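Local atomic coordinates of O-methyltransferase, putative (Bacillus cereus, PDB entry 3DUW), a protein that probably transfers a methyl group from S-adenosylmethionine to a hydroxyl oxygen of its substrate, and binds the product S-adenosylhomocysteine. Residues V168-E173 against P182-I187. Numbering follows the deposited sequence.
Sequences VVREGE and PRVQGI
The guanidinium groups of Arg170 and Arg183 meet without stacking, their planes 48° apart. CB of Arg183 covers one face of the Arg170 guanidinium, 3.6 Å from its plane and nearer the edge than the middle. NH2 of Arg170 sits over one face of the Arg183 group, 3.6 Å from Arg183 NE, and touches Arg183 CD at 3.4 Å. The Arg170 chain leaves extended and then bends at chi3 (70°), which turns its head across the Arg183 chain. Arg170 NH1 is hydrogen-bonded to Asn167 O, and Arg183 NH2 forms a salt bridge with Asp181.

The rest of the contact is van der Waals packing, partly against backbone and carboxylate oxygens. Arg170 CD lies 4.2 Å from Ile187 CG1, so the aliphatic part of the arginine borders the buried residues. Val168 CG1 and Ile187 CD1 press together at 3.3 Å, tighter than usual for two methyl groups. Ile187 CG2 meets Val168 O at 3.5 Å, an oxygen that also accepts a hydrogen bond from Tyr191, further along the same helix. At the other end, Val184 straddles Glu173: CG1 comes 3.4 Å from Glu173 O, while CG2 faces the carboxylate and CB.

The contact joins the loop that follows strand 162-166 of the Rossmann-like methyltransferase sheet to the first turns of helix 182-196. OD1 of Asp214 accepts hydrogen bonds from the backbone N of both Val169 and Arg170. The side chain of Arg183 is about 7 Å from that of Asp142, in the S-adenosylhomocysteine site. No hydrogen bond or salt bridge links the segments, so van der Waals packing holds them together. The two like charges probably disfavour each other, but the Asp181 carboxylate would balance that of Arg183, while Asn167 O gives Arg170 a neutral acceptor.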
ATOM      1  N   VAL A 168      -6.503 -11.330  -3.460  1.00  7.30           N
ATOM      2  CA  VAL A 168      -7.570 -11.637  -2.524  1.00  8.40           C
ATOM      3  C   VAL A 168      -8.919 -10.982  -2.828  1.00  7.64           C
ATOM      4  O   VAL A 168      -9.766 -10.872  -1.945  1.00  7.39           O
ATOM      5  CB  VAL A 168      -7.136 -11.301  -1.080  1.00 10.75           C
ATOM      6  CG1 VAL A 168      -5.943 -12.172  -0.691  1.00 13.31           C
ATOM      7  CG2 VAL A 168      -6.780  -9.829  -0.967  1.00 12.17           C
ATOM      8  N   VAL A 169      -9.113 -10.553  -4.073  1.00  7.61           N
ATOM      9  CA  VAL A 169     -10.384  -9.953  -4.500  1.00  7.46           C
ATOM     10  C   VAL A 169     -10.913 -10.764  -5.682  1.00  8.40           C
ATOM     11  O   VAL A 169     -12.113 -11.030  -5.781  1.00  8.91           O
ATOM     12  CB  VAL A 169     -10.205  -8.464  -4.871  1.00  7.15           C
ATOM     13  CG1 VAL A 169     -11.437  -7.937  -5.593  1.00  8.72           C
ATOM     14  CG2 VAL A 169      -9.970  -7.659  -3.598  1.00  8.22           C
ATOM     15  N   ARG A 170      -9.999 -11.152  -6.566  1.00  8.29           N
ATOM     16  CA  ARG A 170     -10.298 -12.005  -7.711  1.00  9.67           C
ATOM     17  C   ARG A 170     -11.548 -11.641  -8.513  1.00 10.35           C
ATOM     18  O   ARG A 170     -12.532 -12.389  -8.549  1.00 10.51           O
ATOM     19  CB  ARG A 170     -10.375 -13.453  -7.214  1.00  9.91           C
ATOM     20  CG  ARG A 170      -9.307 -13.770  -6.160  1.00 10.31           C
ATOM     21  CD  ARG A 170      -9.273 -15.246  -5.788  1.00 11.43           C
ATOM     22  NE  ARG A 170      -8.764 -16.075  -6.877  1.00 12.23           N
ATOM     23  CZ  ARG A 170      -7.476 -16.266  -7.150  1.00 12.02           C
ATOM     24  NH1 ARG A 170      -6.527 -15.697  -6.413  1.00 11.32           N
ATOM     25  NH2 ARG A 170      -7.129 -17.024  -8.178  1.00 13.48           N
ATOM     26  N   GLU A 171     -11.483 -10.484  -9.162  1.00 10.40           N
ATOM     27  CA  GLU A 171     -12.562  -9.965  -9.995  1.00 10.89           C
ATOM     28  C   GLU A 171     -13.881  -9.792  -9.245  1.00 11.56           C
ATOM     29  O   GLU A 171     -14.959  -9.797  -9.845  1.00 14.08           O
ATOM     30  CB  GLU A 171     -12.745 -10.861 -11.227  1.00 12.94           C
ATOM     31  CG  GLU A 171     -11.461 -11.011 -12.033  1.00 16.39           C
ATOM     32  CD  GLU A 171     -11.680 -11.643 -13.391  1.00 19.27           C
ATOM     33  OE1 GLU A 171     -12.348 -12.696 -13.461  1.00 22.10           O
ATOM     34  OE2 GLU A 171     -11.171 -11.089 -14.388  1.00 21.79           O
ATOM     35  N   GLY A 172     -13.781  -9.619  -7.930  1.00 10.03           N
ATOM     36  CA  GLY A 172     -14.958  -9.419  -7.106  1.00 10.78           C
ATOM     37  C   GLY A 172     -15.636 -10.679  -6.601  1.00  9.95           C
ATOM     38  O   GLY A 172     -16.607 -10.599  -5.847  1.00 12.17           O
ATOM     39  N   GLU A 173     -15.129 -11.841  -7.001  1.00 10.28           N
ATOM     40  CA  GLU A 173     -15.722 -13.106  -6.586  1.00 11.98           C
ATOM     41  C   GLU A 173     -15.563 -13.400  -5.099  1.00 11.26           C
ATOM     42  O   GLU A 173     -16.248 -14.266  -4.551  1.00 11.80           O
ATOM     43  CB  GLU A 173     -15.127 -14.250  -7.408  1.00 12.80           C
ATOM     44  CG  GLU A 173     -15.569 -14.246  -8.863  1.00 16.24           C
ATOM     45  CD  GLU A 173     -14.880 -15.317  -9.681  1.00 18.67           C
ATOM     46  OE1 GLU A 173     -14.788 -16.465  -9.198  1.00 17.78           O
ATOM     47  OE2 GLU A 173     -14.439 -15.014 -10.812  1.00 21.69           O
ATOM     48  N   PRO A 182     -12.073 -23.128  -5.426  1.00 12.13           N
ATOM     49  CA  PRO A 182     -11.356 -23.354  -4.168  1.00 11.99           C
ATOM     50  C   PRO A 182     -10.435 -22.200  -3.766  1.00 10.71           C
ATOM     51  O   PRO A 182     -10.125 -22.025  -2.586  1.00  9.97           O
ATOM     52  CB  PRO A 182     -10.601 -24.656  -4.432  1.00 12.98           C
ATOM     53  CG  PRO A 182     -10.353 -24.610  -5.909  1.00 14.18           C
ATOM     54  CD  PRO A 182     -11.683 -24.126  -6.438  1.00 13.78           C
ATOM     55  N   ARG A 183     -10.000 -21.414  -4.747  1.00 10.56           N
ATOM     56  CA  ARG A 183      -9.131 -20.273  -4.474  1.00  9.63           C
ATOM     57  C   ARG A 183      -9.942 -19.162  -3.809  1.00  9.62           C
ATOM     58  O   ARG A 183      -9.447 -18.459  -2.922  1.00 10.02           O
ATOM     59  CB  ARG A 183      -8.500 -19.780  -5.775  1.00  9.95           C
ATOM     60  CG  ARG A 183      -7.596 -20.820  -6.420  1.00 11.00           C
ATOM     61  CD  ARG A 183      -7.200 -20.424  -7.825  1.00 14.45           C
ATOM     62  NE  ARG A 183      -8.366 -20.332  -8.696  1.00 15.19           N
ATOM     63  CZ  ARG A 183      -8.307 -20.061  -9.996  1.00 16.86           C
ATOM     64  NH1 ARG A 183      -7.134 -19.856 -10.580  1.00 20.08           N
ATOM     65  NH2 ARG A 183      -9.423 -19.993 -10.708  1.00 17.53           N
ATOM     66  N   VAL A 184     -11.191 -19.005  -4.240  1.00  9.34           N
ATOM     67  CA  VAL A 184     -12.071 -17.998  -3.660  1.00 10.19           C
ATOM     68  C   VAL A 184     -12.412 -18.405  -2.225  1.00  9.59           C
ATOM     69  O   VAL A 184     -12.404 -17.577  -1.315  1.00  9.75           O
ATOM     70  CB  VAL A 184     -13.380 -17.852  -4.479  1.00  9.64           C
ATOM     71  CG1 VAL A 184     -14.371 -16.971  -3.732  1.00 11.14           C
ATOM     72  CG2 VAL A 184     -13.072 -17.244  -5.841  1.00 12.42           C
ATOM     73  N   GLN A 185     -12.713 -19.682  -2.015  1.00  9.71           N
ATOM     74  CA  GLN A 185     -13.033 -20.145  -0.670  1.00  9.49           C
ATOM     75  C   GLN A 185     -11.811 -19.981   0.233  1.00  8.96           C
ATOM     76  O   GLN A 185     -11.934 -19.556   1.380  1.00  8.62           O
ATOM     77  CB  GLN A 185     -13.502 -21.605  -0.699  1.00 10.88           C
ATOM     78  CG  GLN A 185     -14.807 -21.807  -1.470  1.00 12.25           C
ATOM     79  CD  GLN A 185     -15.991 -21.077  -0.848  1.00 13.39           C
ATOM     80  OE1 GLN A 185     -17.014 -20.864  -1.500  1.00 14.23           O
ATOM     81  NE2 GLN A 185     -15.861 -20.704   0.418  1.00 11.14           N
ATOM     82  N   GLY A 186     -10.632 -20.298  -0.294  1.00  8.07           N
ATOM     83  CA  GLY A 186      -9.414 -20.153   0.487  1.00  8.41           C
ATOM     84  C   GLY A 186      -9.190 -18.718   0.934  1.00  8.36           C
ATOM     85  O   GLY A 186      -8.794 -18.475   2.074  1.00  8.67           O
ATOM     86  N   ILE A 187      -9.435 -17.761   0.044  1.00  8.48           N
ATOM     87  CA  ILE A 187      -9.251 -16.359   0.395  1.00  8.37           C
ATOM     88  C   ILE A 187     -10.278 -15.927   1.440  1.00  7.49           C
ATOM     89  O   ILE A 187      -9.952 -15.177   2.355  1.00  8.56           O
ATOM     90  CB  ILE A 187      -9.336 -15.453  -0.858  1.00  8.86           C
ATOM     91  CG1 ILE A 187      -8.097 -15.669  -1.737  1.00  9.61           C
ATOM     92  CG2 ILE A 187      -9.472 -13.998  -0.450  1.00 14.21           C
ATOM     93  CD1 ILE A 187      -6.781 -15.394  -1.037  1.00 15.99           C
TER